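Local coordinates for isomaltodextranase (Arthrobacter globiformis, PDB 5AWQ), which hydrolyses (1->6)-alpha-D-glucosidic linkages in dextran-type polysaccharides, removing successive isomaltose units from the non-reducing chain ends, at residues A[82-87]-A[97-102]; A[122-127]-A[199-204]. All blocks are in the same frame, centred on the assembly; numbering follows the deposited sequence.

Interaction 1: residues A[82-87]-A[97-102]; sequences GWIEGS and TSYNDS. With GLC (alpha-D-glucopyranose), chain B.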
ATOM      1  N   GLY A  82     -14.445 -12.012   6.443  1.00 10.59           N
ATOM      2  CA  GLY A  82     -15.286 -12.960   5.746  1.00 10.36           C
ATOM      3  C   GLY A  82     -16.317 -13.675   6.591  1.00 10.11           C
ATOM      4  O   GLY A  82     -16.847 -13.121   7.558  1.00 10.44           O
ATOM      5  N   TRP A  83     -16.622 -14.903   6.172  1.00 10.36           N
ATOM      6  CA  TRP A  83     -17.701 -15.686   6.754  1.00 10.87           C
ATOM      7  C   TRP A  83     -19.005 -14.896   6.595  1.00 10.95           C
ATOM      8  O   TRP A  83     -19.796 -14.799   7.528  1.00 12.13           O
ATOM      9  CB  TRP A  83     -17.396 -16.077   8.219  1.00 10.64           C
ATOM     10  CG  TRP A  83     -16.222 -16.982   8.313  1.00 10.87           C
ATOM     11  CD1 TRP A  83     -16.243 -18.350   8.317  1.00 10.99           C
ATOM     12  CD2 TRP A  83     -14.834 -16.605   8.333  1.00 10.70           C
ATOM     13  NE1 TRP A  83     -14.965 -18.843   8.373  1.00 11.26           N
ATOM     14  CE2 TRP A  83     -14.081 -17.794   8.374  1.00 11.21           C
ATOM     15  CE3 TRP A  83     -14.156 -15.381   8.327  1.00 11.05           C
ATOM     16  CZ2 TRP A  83     -12.687 -17.790   8.387  1.00 11.06           C
ATOM     17  CZ3 TRP A  83     -12.778 -15.386   8.340  1.00 11.46           C
ATOM     18  CH2 TRP A  83     -12.059 -16.570   8.386  1.00 11.45           C
ATOM     19  N   ILE A  84     -19.217 -14.354   5.394  1.00 11.12           N
ATOM     20  CA  ILE A  84     -20.402 -13.536   5.081  1.00 11.04           C
ATOM     21  C   ILE A  84     -21.501 -14.258   4.294  1.00 11.28           C
ATOM     22  O   ILE A  84     -22.503 -13.650   3.915  1.00 11.11           O
ATOM     23  CB  ILE A  84     -20.033 -12.177   4.406  1.00 11.08           C
ATOM     24  CG1 ILE A  84     -19.066 -12.331   3.205  1.00 11.10           C
ATOM     25  CG2 ILE A  84     -19.452 -11.213   5.431  1.00 11.65           C
ATOM     26  CD1 ILE A  84     -19.564 -13.177   2.062  1.00 11.15           C
ATOM     27  N   GLU A  85     -21.377 -15.561   4.104  1.00 11.27           N
ATOM     28  CA  GLU A  85     -22.427 -16.303   3.405  1.00 11.82           C
ATOM     29  C   GLU A  85     -23.767 -16.197   4.144  1.00 12.25           C
ATOM     30  O   GLU A  85     -24.820 -16.160   3.508  1.00 12.59           O
ATOM     31  CB  GLU A  85     -22.039 -17.775   3.232  1.00 12.27           C
ATOM     32  CG  GLU A  85     -21.102 -18.065   2.067  1.00 12.67           C
ATOM     33  CD  GLU A  85     -19.626 -17.753   2.334  1.00 12.58           C
ATOM     34  OE1 GLU A  85     -18.836 -17.984   1.393  1.00 13.90           O
ATOM     35  OE2 GLU A  85     -19.266 -17.286   3.434  1.00 12.82           O
ATOM     36  N   GLY A  86     -23.701 -16.112   5.470  1.00 12.11           N
ATOM     37  CA  GLY A  86     -24.870 -15.981   6.335  1.00 12.67           C
ATOM     38  C   GLY A  86     -25.382 -14.568   6.511  1.00 13.22           C
ATOM     39  O   GLY A  86     -26.259 -14.323   7.346  1.00 14.10           O
ATOM     40  N   SER A  87     -24.841 -13.626   5.736  1.00 12.80           N
ATOM     41  CA  SER A  87     -25.440 -12.293   5.631  1.00 12.93           C
ATOM     42  C   SER A  87     -26.371 -12.257   4.413  1.00 12.84           C
ATOM     43  O   SER A  87     -25.954 -11.917   3.305  1.00 12.59           O
ATOM     44  CB  SER A  87     -24.347 -11.225   5.532  1.00 13.25           C
ATOM     45  OG  SER A  87     -24.896  -9.915   5.562  1.00 13.77           O
ATOM     46  N   THR A  97     -27.738  -5.660   4.773  1.00 13.67           N
ATOM     47  CA  THR A  97     -28.070  -4.727   5.839  1.00 14.63           C
ATOM     48  C   THR A  97     -27.204  -4.885   7.088  1.00 14.51           C
ATOM     49  O   THR A  97     -27.121  -3.960   7.893  1.00 14.84           O
ATOM     50  CB  THR A  97     -29.556  -4.850   6.245  1.00 14.89           C
ATOM     51  OG1 THR A  97     -29.834  -6.188   6.652  1.00 15.52           O
ATOM     52  CG2 THR A  97     -30.495  -4.471   5.099  1.00 15.79           C
ATOM     53  N   SER A  98     -26.573  -6.045   7.282  1.00 14.14           N
ATOM     54  CA  SER A  98     -25.691  -6.199   8.436  1.00 14.25           C
ATOM     55  C   SER A  98     -24.603  -7.217   8.145  1.00 13.15           C
ATOM     56  O   SER A  98     -24.506  -7.716   7.036  1.00 12.98           O
ATOM     57  CB  SER A  98     -26.501  -6.609   9.671  1.00 14.50           C
ATOM     58  OG  SER A  98     -25.757  -6.472  10.874  1.00 15.86           O
ATOM     59  N   TYR A  99     -23.779  -7.518   9.150  1.00 13.07           N
ATOM     60  CA  TYR A  99     -22.689  -8.462   8.977  1.00 12.60           C
ATOM     61  C   TYR A  99     -23.160  -9.912   8.911  1.00 12.69           C
ATOM     62  O   TYR A  99     -22.583 -10.703   8.159  1.00 11.95           O
ATOM     63  CB  TYR A  99     -21.624  -8.311  10.082  1.00 12.07           C
ATOM     64  CG  TYR A  99     -20.624  -9.450  10.082  1.00 11.76           C
ATOM     65  CD1 TYR A  99     -19.632  -9.536   9.114  1.00 11.63           C
ATOM     66  CD2 TYR A  99     -20.716 -10.478  11.005  1.00 11.53           C
ATOM     67  CE1 TYR A  99     -18.750 -10.595   9.096  1.00 11.39           C
ATOM     68  CE2 TYR A  99     -19.829 -11.531  10.992  1.00 11.63           C
ATOM     69  CZ  TYR A  99     -18.851 -11.595  10.024  1.00 11.40           C
ATOM     70  OH  TYR A  99     -17.974 -12.668   9.996  1.00 11.43           O
ATOM     71  N   ASN A 100     -24.186 -10.267   9.696  1.00 13.19           N
ATOM     72  CA  ASN A 100     -24.717 -11.627   9.729  1.00 13.95           C
ATOM     73  C   ASN A 100     -26.203 -11.559  10.096  1.00 14.24           C
ATOM     74  O   ASN A 100     -26.626 -10.650  10.828  1.00 14.71           O
ATOM     75  CB  ASN A 100     -23.943 -12.465  10.770  1.00 13.66           C
ATOM     76  CG  ASN A 100     -24.351 -13.936  10.788  1.00 14.27           C
ATOM     77  OD1 ASN A 100     -25.159 -14.358  11.635  1.00 15.40           O
ATOM     78  ND2 ASN A 100     -23.813 -14.726   9.859  1.00 14.31           N
ATOM     79  N   ASP A 101     -26.978 -12.526   9.616  1.00 14.71           N
ATOM     80  CA  ASP A 101     -28.416 -12.572   9.931  1.00 14.92           C
ATOM     81  C   ASP A 101     -28.690 -12.692  11.437  1.00 16.00           C
ATOM     82  O   ASP A 101     -29.780 -12.339  11.869  1.00 17.43           O
ATOM     83  CB  ASP A 101     -29.104 -13.722   9.183  1.00 15.08           C
ATOM     84  CG  ASP A 101     -29.247 -13.462   7.699  1.00 15.32           C
ATOM     85  OD1 ASP A 101     -28.934 -12.344   7.226  1.00 15.19           O
ATOM     86  OD2 ASP A 101     -29.648 -14.398   6.975  1.00 16.12           O
ATOM     87  N   SER A 102     -27.737 -13.190  12.232  1.00 16.22           N
ATOM     88  CA  SER A 102     -27.940 -13.294  13.701  1.00 17.25           C
ATOM     89  C   SER A 102     -27.864 -11.955  14.420  1.00 18.14           C
ATOM     90  O   SER A 102     -28.271 -11.837  15.583  1.00 19.95           O
ATOM     91  CB  SER A 102     -26.914 -14.244  14.336  1.00 17.95           C
ATOM     92  OG  SER A 102     -25.585 -13.705  14.261  1.00 18.21           O
TER
HETATM   93  C1  GLC B   3     -13.762 -16.853   4.786  1.00 11.34           C
HETATM   94  C2  GLC B   3     -14.094 -18.341   4.714  1.00 11.62           C
HETATM   95  C3  GLC B   3     -14.561 -18.770   3.331  1.00 11.71           C
HETATM   96  C4  GLC B   3     -15.702 -17.856   2.891  1.00 11.22           C
HETATM   97  C5  GLC B   3     -15.204 -16.416   2.941  1.00 11.07           C
HETATM   98  C6  GLC B   3     -16.266 -15.389   2.538  1.00 10.84           C
HETATM   99  O2  GLC B   3     -12.948 -19.094   5.117  1.00 12.11           O
HETATM  100  O3  GLC B   3     -14.976 -20.130   3.352  1.00 11.99           O
HETATM  101  O4  GLC B   3     -16.157 -18.171   1.591  1.00 11.77           O
HETATM  102  O5  GLC B   3     -14.831 -16.083   4.270  1.00 11.03           O
HETATM  103  O6  GLC B   3     -17.407 -15.430   3.382  1.00 11.11           O
HETATM  104  O   HOH W   1     -22.139 -13.425   8.032  1.00 11.93           O
HETATM  105  O   HOH W   2     -27.296  -8.685   5.845  1.00 13.25           O

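Interaction 2: residues A[122-127]-A[199-204]; sequences GVYYNP and RIDFLS. With GLC (alpha-D-glucopyranose), chain C.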
ATOM      1  N   GLY A 122     -15.082  -0.350   9.382  1.00 11.14           N
ATOM      2  CA  GLY A 122     -14.482  -0.907   8.178  1.00 10.90           C
ATOM      3  C   GLY A 122     -15.274  -2.110   7.735  1.00 10.24           C
ATOM      4  O   GLY A 122     -15.699  -2.909   8.560  1.00 10.53           O
ATOM      5  N   VAL A 123     -15.441  -2.267   6.424  1.00 10.49           N
ATOM      6  CA  VAL A 123     -16.257  -3.362   5.906  1.00 10.12           C
ATOM      7  C   VAL A 123     -15.494  -4.218   4.908  1.00 10.17           C
ATOM      8  O   VAL A 123     -14.884  -3.703   3.981  1.00  9.86           O
ATOM      9  CB  VAL A 123     -17.564  -2.846   5.260  1.00 10.91           C
ATOM     10  CG1 VAL A 123     -18.294  -3.955   4.511  1.00 10.95           C
ATOM     11  CG2 VAL A 123     -18.462  -2.259   6.334  1.00 11.46           C
ATOM     12  N   TYR A 124     -15.599  -5.529   5.094  1.00  9.70           N
ATOM     13  CA  TYR A 124     -15.167  -6.513   4.100  1.00  9.63           C
ATOM     14  C   TYR A 124     -16.394  -6.903   3.278  1.00  9.55           C
ATOM     15  O   TYR A 124     -17.340  -7.510   3.784  1.00  9.55           O
ATOM     16  CB  TYR A 124     -14.585  -7.729   4.831  1.00 10.01           C
ATOM     17  CG  TYR A 124     -14.225  -8.966   4.027  1.00  9.68           C
ATOM     18  CD1 TYR A 124     -15.205  -9.861   3.589  1.00  9.94           C
ATOM     19  CD2 TYR A 124     -12.882  -9.297   3.798  1.00 10.00           C
ATOM     20  CE1 TYR A 124     -14.865 -11.017   2.918  1.00 10.02           C
ATOM     21  CE2 TYR A 124     -12.545 -10.465   3.127  1.00 10.18           C
ATOM     22  CZ  TYR A 124     -13.537 -11.319   2.704  1.00 10.00           C
ATOM     23  OH  TYR A 124     -13.217 -12.489   2.044  1.00 10.65           O
ATOM     24  N   TYR A 125     -16.386  -6.540   2.004  1.00  9.25           N
ATOM     25  CA  TYR A 125     -17.387  -7.066   1.066  1.00  9.11           C
ATOM     26  C   TYR A 125     -16.926  -6.852  -0.359  1.00  9.08           C
ATOM     27  O   TYR A 125     -16.164  -5.923  -0.636  1.00  8.82           O
ATOM     28  CB  TYR A 125     -18.791  -6.459   1.286  1.00  9.14           C
ATOM     29  CG  TYR A 125     -19.878  -7.453   0.925  1.00  9.52           C
ATOM     30  CD1 TYR A 125     -20.159  -8.506   1.764  1.00  9.94           C
ATOM     31  CD2 TYR A 125     -20.585  -7.367  -0.285  1.00  9.84           C
ATOM     32  CE1 TYR A 125     -21.113  -9.447   1.445  1.00  9.78           C
ATOM     33  CE2 TYR A 125     -21.550  -8.310  -0.618  1.00  9.71           C
ATOM     34  CZ  TYR A 125     -21.811  -9.345   0.250  1.00  9.74           C
ATOM     35  OH  TYR A 125     -22.769 -10.285  -0.075  1.00 10.27           O
ATOM     36  N   ASN A 126     -17.402  -7.704  -1.267  1.00  8.93           N
ATOM     37  CA  ASN A 126     -17.115  -7.597  -2.679  1.00  9.50           C
ATOM     38  C   ASN A 126     -18.420  -7.224  -3.378  1.00  9.35           C
ATOM     39  O   ASN A 126     -19.402  -7.974  -3.326  1.00  9.62           O
ATOM     40  CB  ASN A 126     -16.544  -8.922  -3.208  1.00  9.68           C
ATOM     41  CG  ASN A 126     -16.121  -8.827  -4.651  1.00  9.98           C
ATOM     42  OD1 ASN A 126     -16.722  -8.085  -5.445  1.00 10.55           O
ATOM     43  ND2 ASN A 126     -15.081  -9.573  -5.020  1.00 10.04           N
ATOM     44  N   PRO A 127     -18.461  -6.036  -3.999  1.00  9.14           N
ATOM     45  CA  PRO A 127     -19.703  -5.562  -4.610  1.00  9.76           C
ATOM     46  C   PRO A 127     -20.093  -6.296  -5.896  1.00 10.31           C
ATOM     47  O   PRO A 127     -21.111  -5.961  -6.503  1.00 10.77           O
ATOM     48  CB  PRO A 127     -19.417  -4.095  -4.868  1.00  9.62           C
ATOM     49  CG  PRO A 127     -17.944  -4.036  -5.113  1.00  9.48           C
ATOM     50  CD  PRO A 127     -17.339  -5.112  -4.233  1.00  9.21           C
ATOM     51  N   ARG A 199     -12.748  -3.496   2.059  1.00 10.20           N
ATOM     52  CA  ARG A 199     -11.829  -4.581   1.763  1.00 10.54           C
ATOM     53  C   ARG A 199     -12.518  -5.583   0.861  1.00  9.69           C
ATOM     54  O   ARG A 199     -13.448  -6.257   1.268  1.00  9.09           O
ATOM     55  CB  ARG A 199     -11.347  -5.219   3.054  1.00 11.90           C
ATOM     56  CG  ARG A 199     -10.651  -4.216   3.954  1.00 13.25           C
ATOM     57  CD  ARG A 199      -9.882  -4.865   5.066  1.00 14.30           C
ATOM     58  NE  ARG A 199      -8.564  -5.233   4.601  1.00 15.61           N
ATOM     59  CZ  ARG A 199      -8.154  -6.485   4.403  1.00 15.73           C
ATOM     60  NH1 ARG A 199      -6.940  -6.693   3.969  1.00 16.20           N
ATOM     61  NH2 ARG A 199      -8.956  -7.499   4.623  1.00 15.42           N
ATOM     62  N   ILE A 200     -12.052  -5.617  -0.381  1.00  9.49           N
ATOM     63  CA  ILE A 200     -12.690  -6.361  -1.471  1.00  9.26           C
ATOM     64  C   ILE A 200     -11.863  -7.590  -1.809  1.00  9.44           C
ATOM     65  O   ILE A 200     -10.752  -7.471  -2.364  1.00  9.15           O
ATOM     66  CB  ILE A 200     -12.828  -5.467  -2.716  1.00  9.64           C
ATOM     67  CG1 ILE A 200     -13.615  -4.184  -2.370  1.00 10.15           C
ATOM     68  CG2 ILE A 200     -13.464  -6.245  -3.841  1.00  9.70           C
ATOM     69  CD1 ILE A 200     -13.761  -3.224  -3.531  1.00 10.63           C
ATOM     70  N   ASP A 201     -12.410  -8.756  -1.474  1.00  9.21           N
ATOM     71  CA  ASP A 201     -11.705 -10.027  -1.579  1.00  9.71           C
ATOM     72  C   ASP A 201     -12.286 -10.885  -2.692  1.00  9.49           C
ATOM     73  O   ASP A 201     -13.359 -10.612  -3.225  1.00 10.41           O
ATOM     74  CB  ASP A 201     -11.809 -10.773  -0.238  1.00 10.05           C
ATOM     75  CG  ASP A 201     -10.726 -11.824  -0.026  1.00 10.28           C
ATOM     76  OD1 ASP A 201      -9.816 -11.952  -0.863  1.00 11.12           O
ATOM     77  OD2 ASP A 201     -10.802 -12.478   1.034  1.00 11.68           O
ATOM     78  N   PHE A 202     -11.511 -11.908  -3.061  1.00  9.76           N
ATOM     79  CA  PHE A 202     -11.939 -12.965  -3.965  1.00 10.05           C
ATOM     80  C   PHE A 202     -12.063 -12.528  -5.429  1.00 10.73           C
ATOM     81  O   PHE A 202     -12.585 -13.277  -6.230  1.00 10.63           O
ATOM     82  CB  PHE A 202     -13.217 -13.659  -3.466  1.00  9.98           C
ATOM     83  CG  PHE A 202     -12.976 -14.556  -2.291  1.00  9.33           C
ATOM     84  CD1 PHE A 202     -12.389 -15.803  -2.475  1.00  9.54           C
ATOM     85  CD2 PHE A 202     -13.309 -14.158  -1.015  1.00  9.47           C
ATOM     86  CE1 PHE A 202     -12.179 -16.643  -1.420  1.00  9.35           C
ATOM     87  CE2 PHE A 202     -13.065 -14.985   0.058  1.00  9.28           C
ATOM     88  CZ  PHE A 202     -12.495 -16.224  -0.145  1.00  9.57           C
ATOM     89  N   LEU A 203     -11.499 -11.382  -5.820  1.00 11.99           N
ATOM     90  CA  LEU A 203     -11.557 -11.046  -7.240  1.00 12.69           C
ATOM     91  C   LEU A 203     -10.692 -11.934  -8.143  1.00 11.96           C
ATOM     92  O   LEU A 203     -11.013 -12.037  -9.311  1.00 11.94           O
ATOM     93  CB  LEU A 203     -11.291  -9.581  -7.525  1.00 13.66           C
ATOM     94  CG  LEU A 203     -12.388  -8.618  -7.072  1.00 14.68           C
ATOM     95  CD1 LEU A 203     -11.843  -7.196  -7.121  1.00 15.36           C
ATOM     96  CD2 LEU A 203     -13.641  -8.754  -7.939  1.00 14.67           C
ATOM     97  N   SER A 204      -9.647 -12.591  -7.639  1.00 11.77           N
ATOM     98  CA  SER A 204      -8.903 -13.539  -8.486  1.00 12.42           C
ATOM     99  C   SER A 204      -9.769 -14.776  -8.766  1.00 12.30           C
ATOM    100  O   SER A 204      -9.787 -15.297  -9.887  1.00 12.37           O
ATOM    101  CB  SER A 204      -7.542 -13.908  -7.883  1.00 13.46           C
ATOM    102  OG  SER A 204      -6.839 -14.788  -8.743  1.00 16.57           O
TER
HETATM  103  C1  GLC C   2      -9.399 -15.391   1.745  1.00 12.08           C
HETATM  104  C2  GLC C   2      -8.533 -14.207   2.145  1.00 12.24           C
HETATM  105  C3  GLC C   2      -8.452 -14.020   3.657  1.00 12.05           C
HETATM  106  C4  GLC C   2      -9.856 -13.972   4.255  1.00 11.64           C
HETATM  107  C5  GLC C   2     -10.590 -15.242   3.819  1.00 11.15           C
HETATM  108  C6  GLC C   2     -12.033 -15.303   4.321  1.00 11.02           C
HETATM  109  O2  GLC C   2      -7.238 -14.395   1.589  1.00 12.73           O
HETATM  110  O3  GLC C   2      -7.701 -12.856   3.988  1.00 12.60           O
HETATM  111  O4  GLC C   2      -9.780 -13.909   5.674  1.00 11.26           O
HETATM  112  O5  GLC C   2     -10.647 -15.340   2.402  1.00 11.75           O
HETATM  113  O6  GLC C   2     -12.554 -16.606   4.064  1.00 10.80           O

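Interaction 1: residues A[82-87]-A[97-102]
Tyr99 OH donates a hydrogen bond to Gly82 O, 2.7 Å away and nearly on the carbonyl axis. Tyrosine suits this place: its long ring carries the hydroxyl this far, and its carbons give Ile84 an apolar partner. With CG anti to the backbone N (chi1 169°), the ring reaches across, and Ile84 CG2 touches CE1 obliquely (3.8 Å), the side chains crossing at about a right angle. At the far end Ser87 OG donates to Ser98 O (2.7 Å), while Gly86 O accepts from Asp101 N at 3.0 Å. A water bridges the segments, donating to Trp83 O and Tyr99 O and accepting from Asn100 ND2.

The segment so held binds glucose. Trp83 lays one ring face against the sugar, C1 standing 3.6 Å above its centre, a CH-pi platform. The amides Trp83 N and Ile84 N donate to O5 and O6, and the Glu85 carboxylate takes the O4 and O6 hydroxyls, with OE2 2.6 Å from O6. Farther out, Asn51 accepts from Trp83 NE1, and Asp101 is bound by Ser88 and Arg89 N. Both segments belong to the loop between strand 77-79 and helix 107-116, and helix 44-50 packs against Trp83 and Tyr99.

Interaction 2: residues A[122-127]-A[199-204]
Tyr124 and Arg199, which bury the most area, face each other in a parallel bridge between strands 120-124 and 197-200, their CA atoms 4.5 Å apart. Arg199 N donates to Val123 O, 2.9 Å away, and Arg199 O accepts a weak bond from Tyr125 N. The arginine side chain leaves on the same face as Tyr124, and its charge is met by a salt bridge to Asp314.

The Tyr124 side chain, with CG anti to the backbone N (chi1 172°), reaches over to Asp201, its OH 2.6 Å from OD2. The ring and carboxylate planes stand 84° apart, and the hydroxyl donates to the anti side of OD2. The edge of the Phe202 ring borders the same hydroxyl, CE2 being 3.2 Å from OH.

Asn126, third in buried area, suits its site because its amide can serve two partners: ND2 donates to Asp201 O at 2.7 Å, and OD1 accepts from Leu128 N. Ile200 CG2 packs beside its amide carbon.

Asp201, probably the nucleophile, is thus held through both main chain and side chain, with OD2 3.1 Å from C2 of a bound glucose. The bond from Tyr124 to OD2, with a weak one from Phe202 N to OD1, should limit rotation of the carboxylate.

Interaction 1 closes before interaction 2 opens along the chain, and their centres lie 13 Å apart on the same side of the chain's centre. Both belong to the eight-stranded parallel beta/alpha barrel expected of family 27: strand 77-79 leads into the loop of residues 82-102, and its neighbour 120-124 pairs with 197-200. The two meet directly, Gly82 CA lying 3.5 Å from Tyr124 CE1 and Ile84 CG1 packing against Tyr125 CE1 (4.0 Å). The two glucoses are joined C1 to O6 as an isomaltose unit: interaction 1 grips the non-reducing one and interaction 2 sets Asp201 beside the next, fitting isomaltose release. Asp262, the likely proton donor, immediately precedes strand 263-265, two places on from 197-200.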